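Local coordinates for uncharacterized protein VP1736 (Vibrio parahaemolyticus, PDB 3LXQ), which is of unknown function but belongs to the sulfatase family of the alkaline phosphatase clan, with an alpha/beta fold built round a mixed central sheet, at residues E255-K260 with V275-Y280; L223-D228 with F286-K291; A184-M189 with G214-S219. All coordinates share one frame; numbering follows the deposited sequence.

Contact 1. Residues E255-K260 with V275-Y280; sequences EYPEGK and VKYSDY
In the loop that joins strand 241-246 to helix 271-289, Tyr256, Pro257 and Lys260 pack back onto Tyr277 and Tyr280, which stand one helical turn apart on that helix. The rings of Tyr256 and Tyr277 are inclined by only 28°, but they run antiparallel and are displaced, centroids 5.6 Å apart, with little face in common. The firmer evidence of packing is a CH-pi contact, Tyr256 CB lying over one face of Tyr277 at 4.0 Å from the ring centroid. With Tyr256 CG between its backbone N and carbonyl carbon (chi1 68°), the ring is turned so that Tyr256 CD1 comes 3.7 Å from Tyr277 CB. Pro257 CD reaches Tyr277 CE1 obliquely at 3.9 Å.

This is a connection of the alpha/beta sulfatase-family fold packing on the helix it leads into. Tyr277 OH ties helix 271-289 to the start of helix 220-234 through hydrogen bonds with Ser219 OG and Glu221 N, while Tyr256 OH bonds His268 O within the same loop.

Nearer the surface, Lys260 CB rides over a face of Tyr280, 4.2 Å from the centroid. A bend at chi2 (-124°) then carries the aliphatic chain across the ring, so that Lys260 CD lies 3.4 Å from Tyr280 OH. That hydroxyl bonds Glu221 OE1, with which Lys260 NZ makes a long, weak ion pair.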
loop_
_atom_site.group_PDB
_atom_site.type_symbol
_atom_site.label_atom_id
_atom_site.label_comp_id
_atom_site.label_asym_id
_atom_site.label_seq_id
_atom_site.Cartn_x
_atom_site.Cartn_y
_atom_site.Cartn_z
ATOM N N GLU A 255 -6.805 -9.023 -21.145
ATOM C CA GLU A 255 -7.556 -10.259 -21.350
ATOM C C GLU A 255 -8.348 -10.548 -20.090
ATOM O O GLU A 255 -7.792 -10.484 -18.988
ATOM C CB GLU A 255 -6.614 -11.440 -21.622
ATOM C CG GLU A 255 -5.664 -11.292 -22.809
ATOM C CD GLU A 255 -4.447 -12.205 -22.688
ATOM O OE1 GLU A 255 -4.437 -13.291 -23.314
ATOM O OE2 GLU A 255 -3.499 -11.850 -21.962
ATOM N N TYR A 256 -9.636 -10.860 -20.265
ATOM C CA TYR A 256 -10.539 -11.274 -19.190
ATOM C C TYR A 256 -11.775 -11.966 -19.813
ATOM O O TYR A 256 -12.132 -11.672 -20.966
ATOM C CB TYR A 256 -10.969 -10.073 -18.310
ATOM C CG TYR A 256 -11.854 -9.096 -19.034
ATOM C CD1 TYR A 256 -13.244 -9.213 -18.969
ATOM C CD2 TYR A 256 -11.308 -8.076 -19.820
ATOM C CE1 TYR A 256 -14.076 -8.339 -19.656
ATOM C CE2 TYR A 256 -12.133 -7.187 -20.512
ATOM C CZ TYR A 256 -13.523 -7.330 -20.423
ATOM O OH TYR A 256 -14.362 -6.475 -21.109
ATOM N N PRO A 257 -12.429 -12.873 -19.054
ATOM C CA PRO A 257 -13.657 -13.570 -19.484
ATOM C C PRO A 257 -14.767 -12.667 -20.060
ATOM O O PRO A 257 -14.920 -11.514 -19.643
ATOM C CB PRO A 257 -14.143 -14.225 -18.192
ATOM C CG PRO A 257 -12.907 -14.499 -17.426
ATOM C CD PRO A 257 -11.932 -13.399 -17.766
ATOM N N GLU A 258 -15.535 -13.209 -21.003
ATOM C CA GLU A 258 -16.693 -12.515 -21.588
ATOM C C GLU A 258 -17.972 -12.753 -20.763
ATOM O O GLU A 258 -18.030 -13.672 -19.936
ATOM C CB GLU A 258 -16.914 -12.964 -23.043
ATOM C CG GLU A 258 -15.726 -12.732 -23.992
ATOM C CD GLU A 258 -15.843 -11.464 -24.852
ATOM O OE1 GLU A 258 -16.820 -10.691 -24.698
ATOM O OE2 GLU A 258 -14.943 -11.242 -25.694
ATOM N N GLY A 259 -18.980 -11.912 -20.993
ATOM C CA GLY A 259 -20.290 -12.024 -20.338
ATOM C C GLY A 259 -20.302 -11.998 -18.814
ATOM O O GLY A 259 -21.127 -12.663 -18.185
ATOM N N LYS A 260 -19.395 -11.233 -18.216
ATOM C CA LYS A 260 -19.322 -11.143 -16.750
ATOM C C LYS A 260 -19.664 -9.753 -16.221
ATOM O O LYS A 260 -20.019 -9.605 -15.057
ATOM C CB LYS A 260 -17.971 -11.635 -16.218
ATOM C CG LYS A 260 -17.632 -13.042 -16.682
ATOM C CD LYS A 260 -17.344 -13.992 -15.538
ATOM C CE LYS A 260 -17.396 -15.441 -16.029
ATOM N NZ LYS A 260 -17.403 -16.454 -14.931
ATOM N N VAL A 275 -10.665 -3.148 -15.302
ATOM C CA VAL A 275 -10.977 -2.650 -13.956
ATOM C C VAL A 275 -12.372 -3.138 -13.533
ATOM O O VAL A 275 -12.532 -3.720 -12.457
ATOM C CB VAL A 275 -10.868 -1.102 -13.854
ATOM C CG1 VAL A 275 -11.480 -0.582 -12.542
ATOM C CG2 VAL A 275 -9.409 -0.645 -13.985
ATOM N N LYS A 276 -13.366 -2.924 -14.395
ATOM C CA LYS A 276 -14.726 -3.359 -14.092
ATOM C C LYS A 276 -14.811 -4.875 -13.909
ATOM O O LYS A 276 -15.529 -5.341 -13.022
ATOM C CB LYS A 276 -15.731 -2.874 -15.142
ATOM C CG LYS A 276 -17.192 -3.062 -14.716
ATOM C CD LYS A 276 -18.156 -2.283 -15.591
ATOM C CE LYS A 276 -19.543 -2.258 -14.957
ATOM N NZ LYS A 276 -20.599 -1.805 -15.908
ATOM N N TYR A 277 -14.073 -5.635 -14.729
ATOM C CA TYR A 277 -13.936 -7.074 -14.498
ATOM C C TYR A 277 -13.357 -7.363 -13.109
ATOM O O TYR A 277 -13.921 -8.162 -12.357
ATOM C CB TYR A 277 -13.105 -7.806 -15.576
ATOM C CG TYR A 277 -12.804 -9.218 -15.123
ATOM C CD1 TYR A 277 -13.780 -10.206 -15.186
ATOM C CD2 TYR A 277 -11.582 -9.539 -14.531
ATOM C CE1 TYR A 277 -13.534 -11.486 -14.719
ATOM C CE2 TYR A 277 -11.323 -10.821 -14.060
ATOM C CZ TYR A 277 -12.307 -11.788 -14.156
ATOM O OH TYR A 277 -12.061 -13.065 -13.705
ATOM N N SER A 278 -12.233 -6.721 -12.782
ATOM C CA SER A 278 -11.591 -6.898 -11.475
ATOM C C SER A 278 -12.526 -6.570 -10.309
ATOM O O SER A 278 -12.499 -7.255 -9.285
ATOM C CB SER A 278 -10.319 -6.067 -11.370
ATOM O OG SER A 278 -9.662 -6.327 -10.139
ATOM N N ASP A 279 -13.346 -5.533 -10.475
ATOM C CA ASP A 279 -14.405 -5.213 -9.510
ATOM C C ASP A 279 -15.412 -6.352 -9.340
ATOM O O ASP A 279 -15.750 -6.724 -8.204
ATOM C CB ASP A 279 -15.175 -3.956 -9.912
ATOM C CG ASP A 279 -16.271 -3.611 -8.914
ATOM O OD1 ASP A 279 -15.927 -3.095 -7.825
ATOM O OD2 ASP A 279 -17.463 -3.861 -9.203
ATOM N N TYR A 280 -15.913 -6.877 -10.463
ATOM C CA TYR A 280 -16.811 -8.024 -10.426
ATOM C C TYR A 280 -16.121 -9.180 -9.718
ATOM O O TYR A 280 -16.736 -9.886 -8.930
ATOM C CB TYR A 280 -17.244 -8.448 -11.844
ATOM C CG TYR A 280 -17.526 -9.931 -11.964
ATOM C CD1 TYR A 280 -18.810 -10.444 -11.744
ATOM C CD2 TYR A 280 -16.500 -10.829 -12.271
ATOM C CE1 TYR A 280 -19.062 -11.816 -11.839
ATOM C CE2 TYR A 280 -16.741 -12.193 -12.365
ATOM C CZ TYR A 280 -18.016 -12.679 -12.149
ATOM O OH TYR A 280 -18.232 -14.032 -12.249
#

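Contact 2. Residues L223-D228 with F286-K291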
loop_
_atom_site.group_PDB
_atom_site.type_symbol
_atom_site.label_atom_id
_atom_site.label_comp_id
_atom_site.label_asym_id
_atom_site.label_seq_id
_atom_site.Cartn_x
_atom_site.Cartn_y
_atom_site.Cartn_z
ATOM N N LEU A 223 -8.020 -16.119 -9.125
ATOM C CA LEU A 223 -7.180 -15.682 -8.006
ATOM C C LEU A 223 -7.971 -15.666 -6.699
ATOM O O LEU A 223 -7.519 -16.181 -5.678
ATOM C CB LEU A 223 -6.636 -14.275 -8.259
ATOM C CG LEU A 223 -5.805 -13.617 -7.150
ATOM C CD1 LEU A 223 -4.422 -14.244 -7.030
ATOM C CD2 LEU A 223 -5.693 -12.129 -7.424
ATOM N N TYR A 224 -9.157 -15.074 -6.776
ATOM C CA TYR A 224 -10.019 -14.879 -5.627
ATOM C C TYR A 224 -10.706 -16.164 -5.156
ATOM O O TYR A 224 -11.011 -16.291 -3.970
ATOM C CB TYR A 224 -11.053 -13.790 -5.928
ATOM C CG TYR A 224 -10.539 -12.352 -5.906
ATOM C CD1 TYR A 224 -9.663 -11.898 -4.909
ATOM C CD2 TYR A 224 -10.980 -11.432 -6.854
ATOM C CE1 TYR A 224 -9.225 -10.561 -4.882
ATOM C CE2 TYR A 224 -10.552 -10.104 -6.837
ATOM C CZ TYR A 224 -9.683 -9.675 -5.858
ATOM O OH TYR A 224 -9.292 -8.359 -5.877
ATOM N N ASN A 225 -10.961 -17.107 -6.068
ATOM C CA ASN A 225 -11.444 -18.444 -5.661
ATOM C C ASN A 225 -10.330 -19.159 -4.893
ATOM O O ASN A 225 -10.580 -19.824 -3.889
ATOM C CB ASN A 225 -11.874 -19.308 -6.856
ATOM C CG ASN A 225 -13.050 -18.718 -7.648
ATOM O OD1 ASN A 225 -13.105 -18.857 -8.873
ATOM N ND2 ASN A 225 -13.995 -18.089 -6.960
ATOM N N LYS A 226 -9.097 -18.991 -5.375
ATOM C CA LYS A 226 -7.916 -19.603 -4.774
ATOM C C LYS A 226 -7.670 -19.052 -3.387
ATOM O O LYS A 226 -7.241 -19.778 -2.489
ATOM C CB LYS A 226 -6.674 -19.339 -5.635
ATOM C CG LYS A 226 -5.439 -20.146 -5.225
ATOM C CD LYS A 226 -5.772 -21.644 -5.264
ATOM C CE LYS A 226 -4.544 -22.535 -5.370
ATOM N NZ LYS A 226 -4.937 -23.975 -5.158
ATOM N N ALA A 227 -7.915 -17.753 -3.235
ATOM C CA ALA A 227 -7.736 -17.081 -1.964
ATOM C C ALA A 227 -8.705 -17.699 -0.966
ATOM O O ALA A 227 -8.282 -18.318 0.020
ATOM C CB ALA A 227 -7.972 -15.593 -2.122
ATOM N N ASP A 228 -9.999 -17.569 -1.266
ATOM C CA ASP A 228 -11.097 -18.183 -0.495
ATOM C C ASP A 228 -10.849 -19.654 -0.122
ATOM O O ASP A 228 -11.249 -20.100 0.962
ATOM C CB ASP A 228 -12.419 -18.032 -1.266
ATOM C CG ASP A 228 -13.574 -18.804 -0.627
ATOM O OD1 ASP A 228 -13.874 -19.903 -1.130
ATOM O OD2 ASP A 228 -14.169 -18.319 0.365
ATOM N N PHE A 286 -15.863 -11.371 -1.997
ATOM C CA PHE A 286 -16.563 -10.945 -0.771
ATOM C C PHE A 286 -17.908 -11.642 -0.538
ATOM O O PHE A 286 -18.327 -11.809 0.618
ATOM C CB PHE A 286 -16.699 -9.417 -0.683
ATOM C CG PHE A 286 -15.487 -8.737 -0.091
ATOM C CD1 PHE A 286 -15.225 -8.818 1.276
ATOM C CD2 PHE A 286 -14.592 -8.034 -0.901
ATOM C CE1 PHE A 286 -14.102 -8.209 1.828
ATOM C CE2 PHE A 286 -13.462 -7.413 -0.352
ATOM C CZ PHE A 286 -13.213 -7.507 1.008
ATOM N N ASP A 287 -18.574 -12.051 -1.622
ATOM C CA ASP A 287 -19.818 -12.819 -1.511
ATOM C C ASP A 287 -19.542 -14.155 -0.835
ATOM O O ASP A 287 -20.359 -14.667 -0.059
ATOM C CB ASP A 287 -20.440 -13.069 -2.891
ATOM C CG ASP A 287 -20.988 -11.801 -3.533
ATOM O OD1 ASP A 287 -21.362 -10.846 -2.807
ATOM O OD2 ASP A 287 -21.034 -11.769 -4.784
ATOM N N LYS A 288 -18.383 -14.713 -1.160
ATOM C CA LYS A 288 -17.915 -15.952 -0.580
ATOM C C LYS A 288 -17.369 -15.693 0.808
ATOM O O LYS A 288 -17.670 -16.431 1.742
ATOM C CB LYS A 288 -16.843 -16.584 -1.479
ATOM C CG LYS A 288 -17.326 -16.842 -2.909
ATOM C CD LYS A 288 -16.725 -18.101 -3.520
ATOM C CE LYS A 288 -15.239 -17.957 -3.825
ATOM N NZ LYS A 288 -14.617 -19.284 -4.108
ATOM N N ALA A 289 -16.591 -14.620 0.939
ATOM C CA ALA A 289 -15.936 -14.259 2.195
ATOM C C ALA A 289 -16.925 -14.074 3.351
ATOM O O ALA A 289 -16.663 -14.484 4.490
ATOM C CB ALA A 289 -15.097 -12.991 2.001
ATOM N N LYS A 290 -18.064 -13.455 3.047
ATOM C CA LYS A 290 -19.053 -13.119 4.056
ATOM C C LYS A 290 -19.834 -14.330 4.569
ATOM O O LYS A 290 -20.470 -14.257 5.619
ATOM C CB LYS A 290 -20.015 -12.069 3.512
ATOM C CG LYS A 290 -19.425 -10.671 3.411
ATOM C CD LYS A 290 -20.387 -9.782 2.652
ATOM C CE LYS A 290 -20.031 -8.327 2.781
ATOM N NZ LYS A 290 -20.822 -7.508 1.808
ATOM N N LYS A 291 -19.800 -15.433 3.826
ATOM C CA LYS A 291 -20.432 -16.681 4.275
ATOM C C LYS A 291 -19.371 -17.745 4.593
ATOM O O LYS A 291 -19.655 -18.945 4.574
ATOM C CB LYS A 291 -21.426 -17.182 3.226
#
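Lys288 reaches from helix 271-289 to Asp228 and Asn225 on helix 220-234, and it contributes half of the 176 Å² buried here, Asp228 and Asn225 nearly all the rest. It begins against the carboxylate it will finally bind: Lys288 CB is 3.7 Å from Asp228 OD2. CG leaves anti to the carbonyl carbon, and bends at chi2 (-145°) and chi3 (-70°) turn the chain across the aspartate instead of letting it run straight out. Lys288 CD accordingly passes 4.1 Å from Asp228 OD1, and Lys288 CE closes to 3.6 Å from the same oxygen. At the tip, Lys288 NZ donates to Asp228 OD1 a hydrogen bond of 3.1 Å that is part of a salt bridge. The ammonium approaches from above the carboxylate, 56° out of its plane; the two side chains cross at about a right angle. Asn225, one turn earlier on helix 220-234, also lies across the end of the lysine, its CB 3.9 Å from Lys288 NZ.

The second carboxylate oxygen is held from outside the pair: Asp228 OD2 is hydrogen-bonded to Tyr294 OH. Glu232 brings a like charge close to that oxygen, so the lysine probably helps to offset a locally negative cluster.

The backbones come nearest at Asp228 and Ala289, whose CA atoms are 6.8 Å apart. Beside this polar bridge the helices also meet through apolar groups, with Tyr224 on Ala281 and Leu282 and with Ala227 on Phe285. Helix 220-234 further rests Leu223 and Ala227 on Ile179 of strand 175-180, while helix 271-289 sets Phe286 against Leu116 of helix 111-118.

Contact 3. Residues A184-M189 with G214-S219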
loop_
_atom_site.group_PDB
_atom_site.type_symbol
_atom_site.label_atom_id
_atom_site.label_comp_id
_atom_site.label_asym_id
_atom_site.label_seq_id
_atom_site.Cartn_x
_atom_site.Cartn_y
_atom_site.Cartn_z
ATOM N N ALA A 184 5.519 -15.670 -9.982
ATOM C CA ALA A 184 5.958 -14.921 -8.800
ATOM C C ALA A 184 7.394 -14.373 -8.857
ATOM O O ALA A 184 7.737 -13.477 -8.091
ATOM C CB ALA A 184 5.743 -15.754 -7.535
ATOM N N ASN A 185 8.222 -14.907 -9.752
ATOM C CA ASN A 185 9.580 -14.386 -9.965
ATOM C C ASN A 185 9.558 -13.012 -10.624
ATOM O O ASN A 185 10.550 -12.279 -10.590
ATOM C CB ASN A 185 10.407 -15.341 -10.844
ATOM C CG ASN A 185 11.053 -16.491 -10.053
ATOM O OD1 ASN A 185 11.435 -17.508 -10.633
ATOM N ND2 ASN A 185 11.188 -16.326 -8.739
ATOM N N PHE A 186 8.425 -12.687 -11.241
ATOM C CA PHE A 186 8.231 -11.412 -11.925
ATOM C C PHE A 186 8.456 -10.239 -10.958
ATOM O O PHE A 186 8.085 -10.317 -9.782
ATOM C CB PHE A 186 6.821 -11.364 -12.530
ATOM C CG PHE A 186 6.478 -10.051 -13.173
ATOM C CD1 PHE A 186 7.073 -9.669 -14.373
ATOM C CD2 PHE A 186 5.560 -9.188 -12.572
ATOM C CE1 PHE A 186 6.760 -8.439 -14.968
ATOM C CE2 PHE A 186 5.240 -7.960 -13.159
ATOM C CZ PHE A 186 5.838 -7.586 -14.352
ATOM N N ASP A 187 9.089 -9.172 -11.442
ATOM C CA ASP A 187 9.475 -8.030 -10.592
ATOM C C ASP A 187 10.250 -8.445 -9.329
ATOM O O ASP A 187 10.237 -7.730 -8.321
ATOM C CB ASP A 187 8.245 -7.205 -10.180
ATOM C CG ASP A 187 7.898 -6.103 -11.174
ATOM O OD1 ASP A 187 8.734 -5.738 -12.036
ATOM O OD2 ASP A 187 6.764 -5.587 -11.081
ATOM N N ASN A 188 10.900 -9.605 -9.369
ATOM C CA ASN A 188 11.732 -10.066 -8.249
ATOM C C ASN A 188 10.946 -10.358 -6.945
ATOM O O ASN A 188 11.532 -10.482 -5.866
ATOM C CB ASN A 188 12.854 -9.037 -8.001
ATOM C CG ASN A 188 14.005 -9.602 -7.201
ATOM O OD1 ASN A 188 14.507 -8.953 -6.284
ATOM N ND2 ASN A 188 14.421 -10.822 -7.532
HETATM N N MSE A 189 9.625 -10.477 -7.048
HETATM C CA MSE A 189 8.778 -10.615 -5.859
HETATM C C MSE A 189 9.094 -11.866 -5.043
HETATM O O MSE A 189 9.370 -11.766 -3.845
HETATM C CB MSE A 189 7.300 -10.570 -6.230
HETATM C CG MSE A 189 6.873 -9.231 -6.796
HETATM SE SE MSE A 189 5.004 -9.212 -7.330
HETATM C CE MSE A 189 5.011 -10.772 -8.529
ATOM N N GLY A 214 -4.733 -15.562 -18.977
ATOM C CA GLY A 214 -4.196 -14.539 -19.884
ATOM C C GLY A 214 -2.682 -14.435 -19.805
ATOM O O GLY A 214 -2.029 -15.260 -19.172
ATOM N N SER A 215 -2.119 -13.418 -20.456
ATOM C CA SER A 215 -0.657 -13.222 -20.535
ATOM C C SER A 215 -0.017 -13.006 -19.167
ATOM O O SER A 215 1.165 -13.290 -18.957
ATOM C CB SER A 215 -0.347 -12.005 -21.398
ATOM O OG SER A 215 -1.011 -12.089 -22.636
ATOM N N TRP A 216 -0.808 -12.493 -18.240
ATOM C CA TRP A 216 -0.310 -12.165 -16.920
ATOM C C TRP A 216 -0.662 -13.257 -15.908
ATOM O O TRP A 216 -0.314 -13.159 -14.730
ATOM C CB TRP A 216 -0.821 -10.779 -16.530
ATOM C CG TRP A 216 -0.299 -9.746 -17.503
ATOM C CD1 TRP A 216 -0.875 -9.356 -18.689
ATOM C CD2 TRP A 216 0.932 -9.015 -17.398
ATOM N NE1 TRP A 216 -0.085 -8.415 -19.312
ATOM C CE2 TRP A 216 1.025 -8.184 -18.541
ATOM C CE3 TRP A 216 1.953 -8.965 -16.439
ATOM C CZ2 TRP A 216 2.110 -7.309 -18.754
ATOM C CZ3 TRP A 216 3.031 -8.092 -16.646
ATOM C CH2 TRP A 216 3.098 -7.281 -17.803
ATOM N N GLY A 217 -1.339 -14.304 -16.392
ATOM C CA GLY A 217 -1.710 -15.465 -15.572
ATOM C C GLY A 217 -3.212 -15.681 -15.490
ATOM O O GLY A 217 -3.959 -15.253 -16.370
ATOM N N VAL A 218 -3.662 -16.328 -14.417
ATOM C CA VAL A 218 -5.108 -16.574 -14.205
ATOM C C VAL A 218 -5.877 -15.274 -13.937
ATOM O O VAL A 218 -5.321 -14.306 -13.373
ATOM C CB VAL A 218 -5.373 -17.589 -13.062
ATOM C CG1 VAL A 218 -4.592 -18.874 -13.282
ATOM C CG2 VAL A 218 -5.040 -16.993 -11.710
ATOM N N SER A 219 -7.145 -15.244 -14.351
ATOM C CA SER A 219 -8.010 -14.081 -14.112
ATOM C C SER A 219 -8.156 -13.814 -12.609
ATOM O O SER A 219 -7.800 -14.665 -11.787
ATOM C CB SER A 219 -9.381 -14.276 -14.763
ATOM O OG SER A 219 -10.137 -15.282 -14.089
#
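Phe186 and Trp216 carry this contact, each giving up 35 Å² to the other, and the meeting is narrow: Phe186 CZ and Trp216 CZ3 approach to 3.7 Å. Phe186 CE1 and CE2 are both 4.1 Å from Trp216 CZ3, so the indole carbon is placed evenly with respect to the two sides of the phenyl end. The ring planes stand at 79°, and the centroid of the phenyl ring is 5.7 Å from that of the six-membered indole ring. These values define an offset edge-to-face pair in which the tryptophan offers its edge; Phe186 CZ lies close to the indole plane. CG of Phe186 is anti to its backbone N (chi1 176°), which extends the ring toward the tryptophan across backbones whose closest CA atoms, those of Phe186 and Trp216, are still 9.9 Å apart.

Trp216 belongs to a tight beta hairpin. A type I turn from Gly214 to Gly217 links the short strands 213-214 and 217-218, closed by backbone hydrogen bonds from Gly214 N to Gly217 O (2.7 Å) and from Gly217 N to Gly214 O (3.0 Å). Phe186 lies in the loop between strand 175-180 of the central sheet and helix 189-195, and its side chain also touches Tyr180.

The indole is also held by the chain that follows strand 241-246: Trp216 NE1 hydrogen-bonds Ser252 O, and the ring stacks with His251. On the phenyl side, Asp187 CG lies 3.8 Å above one face of Phe186, offset toward the rim, while the Asp187 carboxylate forms a salt bridge with Lys154. Both aromatic residues touch crystal neighbours, so lattice packing may contribute to their pose.

Buried area falls from 276 Å² in contact 1 to 176 Å² in contact 2 and 70 Å² in contact 3. The first two are partly buried and share helix 271-289: contact 1 packs tyrosines from its first half and middle under a loop, whereas contact 2 uses a salt bridge near its end. Contact 3 is a surface meeting of two aromatic rings; like contact 1 it has no hydrogen bond between its segments, and only contact 2 does. All three are joined. A probable hydrogen bond, Glu255 OE2 to Ser215 N at 2.6 Å, ties the loop of contact 1 to the hairpin of contact 3, whose strand 217-218 runs on into helix 220-234 of contact 2.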